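Local coordinates for protein mRNA interferase toxin YafQ (Escherichia coli, PDB 4MMG) that cleaves mRNA on the ribosome within lysine codons, acting as the endoribonuclease toxin of a type II toxin-antitoxin pair that inhibits translation elongation, at residues Met36-Asn41 with Pro45-Tyr50. The protein carries 1 engineered substitution. Numbering follows the deposited sequence.
Sequences MTLLIN and PLPAVY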
ATOM      1  N   MET A  36      -4.497   5.319   1.542  1.00  9.71           N
ATOM      2  CA  MET A  36      -3.868   5.929   0.376  1.00  9.73           C
ATOM      3  C   MET A  36      -3.868   7.452   0.458  1.00 10.46           C
ATOM      4  O   MET A  36      -2.878   8.092   0.105  1.00 10.45           O
ATOM      5  CB  MET A  36      -4.553   5.479  -0.911  1.00 10.29           C
ATOM      6  CG  MET A  36      -4.392   4.000  -1.219  1.00 10.21           C
ATOM      7  SD  MET A  36      -5.315   3.531  -2.702  1.00 15.49           S
ATOM      8  CE  MET A  36      -4.398   4.384  -3.944  1.00 15.46           C
ATOM      9  N   THR A  37      -4.968   8.025   0.931  1.00 11.12           N
ATOM     10  CA  THR A  37      -5.067   9.480   1.038  1.00 10.91           C
ATOM     11  C   THR A  37      -4.056  10.043   2.045  1.00 10.92           C
ATOM     12  O   THR A  37      -3.442  11.091   1.805  1.00 11.53           O
ATOM     13  CB  THR A  37      -6.499   9.920   1.343  1.00 14.87           C
ATOM     14  OG1 THR A  37      -7.356   9.500   0.269  1.00 19.85           O
ATOM     15  CG2 THR A  37      -6.578  11.426   1.493  1.00 15.39           C
ATOM     16  N   LEU A  38      -3.856   9.347   3.160  1.00  9.53           N
ATOM     17  CA  LEU A  38      -2.855   9.790   4.131  1.00 10.71           C
ATOM     18  C   LEU A  38      -1.465   9.833   3.503  1.00  9.10           C
ATOM     19  O   LEU A  38      -0.723  10.796   3.677  1.00  9.56           O
ATOM     20  CB  LEU A  38      -2.853   8.872   5.355  1.00  9.70           C
ATOM     21  CG  LEU A  38      -4.114   8.902   6.227  1.00  9.85           C
ATOM     22  CD1 LEU A  38      -3.977   7.886   7.358  1.00 11.37           C
ATOM     23  CD2 LEU A  38      -4.386  10.300   6.791  1.00 10.35           C
ATOM     24  N   LEU A  39      -1.131   8.800   2.736  1.00  8.46           N
ATOM     25  CA  LEU A  39       0.154   8.749   2.050  1.00  8.80           C
ATOM     26  C   LEU A  39       0.279   9.848   0.986  1.00 10.02           C
ATOM     27  O   LEU A  39       1.284  10.556   0.932  1.00 10.46           O
ATOM     28  CB  LEU A  39       0.379   7.366   1.436  1.00  8.17           C
ATOM     29  CG  LEU A  39       0.663   6.295   2.487  1.00  7.46           C
ATOM     30  CD1 LEU A  39       0.322   4.919   1.960  1.00  9.72           C
ATOM     31  CD2 LEU A  39       2.128   6.356   2.893  1.00  9.46           C
ATOM     32  N   ILE A  40      -0.750   9.984   0.153  1.00  9.44           N
ATOM     33  CA  ILE A  40      -0.746  10.991  -0.910  1.00 10.41           C
ATOM     34  C   ILE A  40      -0.593  12.395  -0.329  1.00 11.22           C
ATOM     35  O   ILE A  40       0.154  13.215  -0.873  1.00 11.04           O
ATOM     36  CB  ILE A  40      -2.031  10.891  -1.746  1.00  9.63           C
ATOM     37  CG1 ILE A  40      -1.964   9.657  -2.649  1.00 10.89           C
ATOM     38  CG2 ILE A  40      -2.258  12.160  -2.578  1.00 12.62           C
ATOM     39  CD1 ILE A  40      -3.307   9.251  -3.230  1.00 13.88           C
ATOM     40  N   ASN A  41      -1.269  12.658   0.789  1.00  9.88           N
ATOM     41  CA  ASN A  41      -1.233  13.977   1.421  1.00  9.84           C
ATOM     42  C   ASN A  41      -0.012  14.216   2.308  1.00 12.79           C
ATOM     43  O   ASN A  41       0.127  15.299   2.896  1.00 13.24           O
ATOM     44  CB  ASN A  41      -2.507  14.202   2.236  1.00 11.27           C
ATOM     45  CG  ASN A  41      -3.729  14.395   1.370  1.00 13.36           C
ATOM     46  OD1 ASN A  41      -3.623  14.533   0.151  1.00 16.91           O
ATOM     47  ND2 ASN A  41      -4.899  14.419   1.995  1.00 14.95           N
ATOM     48  N   PRO A  45       4.207  10.610  10.046  1.00  9.48           N
ATOM     49  CA  PRO A  45       3.994   9.157  10.024  1.00  9.68           C
ATOM     50  C   PRO A  45       2.551   8.693  10.199  1.00 10.00           C
ATOM     51  O   PRO A  45       1.737   9.341  10.878  1.00  9.35           O
ATOM     52  CB  PRO A  45       4.821   8.670  11.219  1.00 11.04           C
ATOM     53  CG  PRO A  45       4.849   9.836  12.143  1.00 10.14           C
ATOM     54  CD  PRO A  45       4.991  11.016  11.227  1.00 10.16           C
ATOM     55  N   LEU A  46       2.254   7.553   9.573  1.00  9.45           N
ATOM     56  CA  LEU A  46       0.970   6.888   9.701  1.00  9.59           C
ATOM     57  C   LEU A  46       0.691   6.534  11.152  1.00 10.66           C
ATOM     58  O   LEU A  46       1.625   6.298  11.936  1.00 10.03           O
ATOM     59  CB  LEU A  46       0.973   5.607   8.867  1.00  9.90           C
ATOM     60  CG  LEU A  46       0.992   5.772   7.352  1.00  9.61           C
ATOM     61  CD1 LEU A  46       1.135   4.391   6.717  1.00 11.48           C
ATOM     62  CD2 LEU A  46      -0.297   6.433   6.893  1.00 11.72           C
ATOM     63  N   PRO A  47      -0.593   6.479  11.518  1.00 10.66           N
ATOM     64  CA  PRO A  47      -0.891   6.054  12.889  1.00  9.12           C
ATOM     65  C   PRO A  47      -0.553   4.577  13.107  1.00  9.03           C
ATOM     66  O   PRO A  47      -0.448   3.781  12.153  1.00 10.15           O
ATOM     67  CB  PRO A  47      -2.393   6.318  13.022  1.00 10.33           C
ATOM     68  CG  PRO A  47      -2.911   6.275  11.618  1.00 10.12           C
ATOM     69  CD  PRO A  47      -1.811   6.786  10.744  1.00 10.65           C
ATOM     70  N   ALA A  48      -0.386   4.225  14.379  1.00  9.85           N
ATOM     71  CA  ALA A  48       0.114   2.919  14.774  1.00 10.34           C
ATOM     72  C   ALA A  48      -0.748   1.757  14.296  1.00  9.27           C
ATOM     73  O   ALA A  48      -0.234   0.666  14.088  1.00 10.40           O
ATOM     74  CB  ALA A  48       0.284   2.866  16.301  1.00 12.24           C
ATOM     75  N   VAL A  49      -2.051   1.984  14.123  1.00  9.79           N
ATOM     76  CA  VAL A  49      -2.975   0.908  13.750  1.00 10.39           C
ATOM     77  C   VAL A  49      -2.570   0.228  12.435  1.00 10.82           C
ATOM     78  O   VAL A  49      -2.868  -0.948  12.222  1.00 12.15           O
ATOM     79  CB  VAL A  49      -4.436   1.411  13.688  1.00 12.48           C
ATOM     80  CG1 VAL A  49      -4.641   2.400  12.545  1.00 13.81           C
ATOM     81  CG2 VAL A  49      -5.416   0.246  13.593  1.00 16.63           C
ATOM     82  N   TYR A  50      -1.858   0.949  11.570  1.00  9.47           N
ATOM     83  CA  TYR A  50      -1.433   0.363  10.299  1.00  8.99           C
ATOM     84  C   TYR A  50      -0.203  -0.540  10.400  1.00 11.17           C
ATOM     85  O   TYR A  50       0.116  -1.240   9.441  1.00 10.56           O
ATOM     86  CB  TYR A  50      -1.187   1.461   9.254  1.00  8.88           C
ATOM     87  CG  TYR A  50      -2.439   2.203   8.839  1.00 10.12           C
ATOM     88  CD1 TYR A  50      -3.455   1.546   8.152  1.00  9.59           C
ATOM     89  CD2 TYR A  50      -2.598   3.557   9.114  1.00 10.85           C
ATOM     90  CE1 TYR A  50      -4.604   2.210   7.769  1.00  9.21           C
ATOM     91  CE2 TYR A  50      -3.745   4.233   8.734  1.00 10.08           C
ATOM     92  CZ  TYR A  50      -4.738   3.554   8.050  1.00 10.33           C
ATOM     93  OH  TYR A  50      -5.872   4.232   7.664  1.00 12.13           O
TER
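In the RelE-type toxin fold, the second helix of the hairpin packed on the mixed sheet ends in a loop that leads to an outer strand, and Leu38 on that helix meets Leu46, Pro47 and Tyr50 on the loop. The case illustrates how a connection can double back on its own helix: what joins loop and helix here is apolar packing, while Tyr50 is backbone-bonded to His66. Leu38 carries most of the contact. Its CB lies 3.9 Å from CD2 of Leu46, and its CD1 is nearly as close to the same methyl, at 4.0 Å, so one methyl of Leu46 touches both the base and a tip of the Leu38 side chain. The torsion of Leu46 sets CG beside the backbone N and opposite the carbonyl carbon (chi1 -69°), which brings the branched end of the side chain toward the helix. There its other branch, CD1, approaches CD2 of the buried Leu39 at 4.4 Å. Leu39 continues inward to Leu73 and Tyr75 of strand 71-77, and Leu46 also touches Tyr75, tying the loop to the core of the sheet. Within the loop, CD of Pro47 sits in plane at the edge of the Tyr50 ring while CG1 of Val49 covers one face near its rim. The same Pro47 CD lies 4.2 Å from Leu38 CD1. The side chains of Leu38 and Tyr50 run at about a right angle to each other, and Leu38 CD1 meets the ring obliquely, 3.9 Å from CE2 of Tyr50.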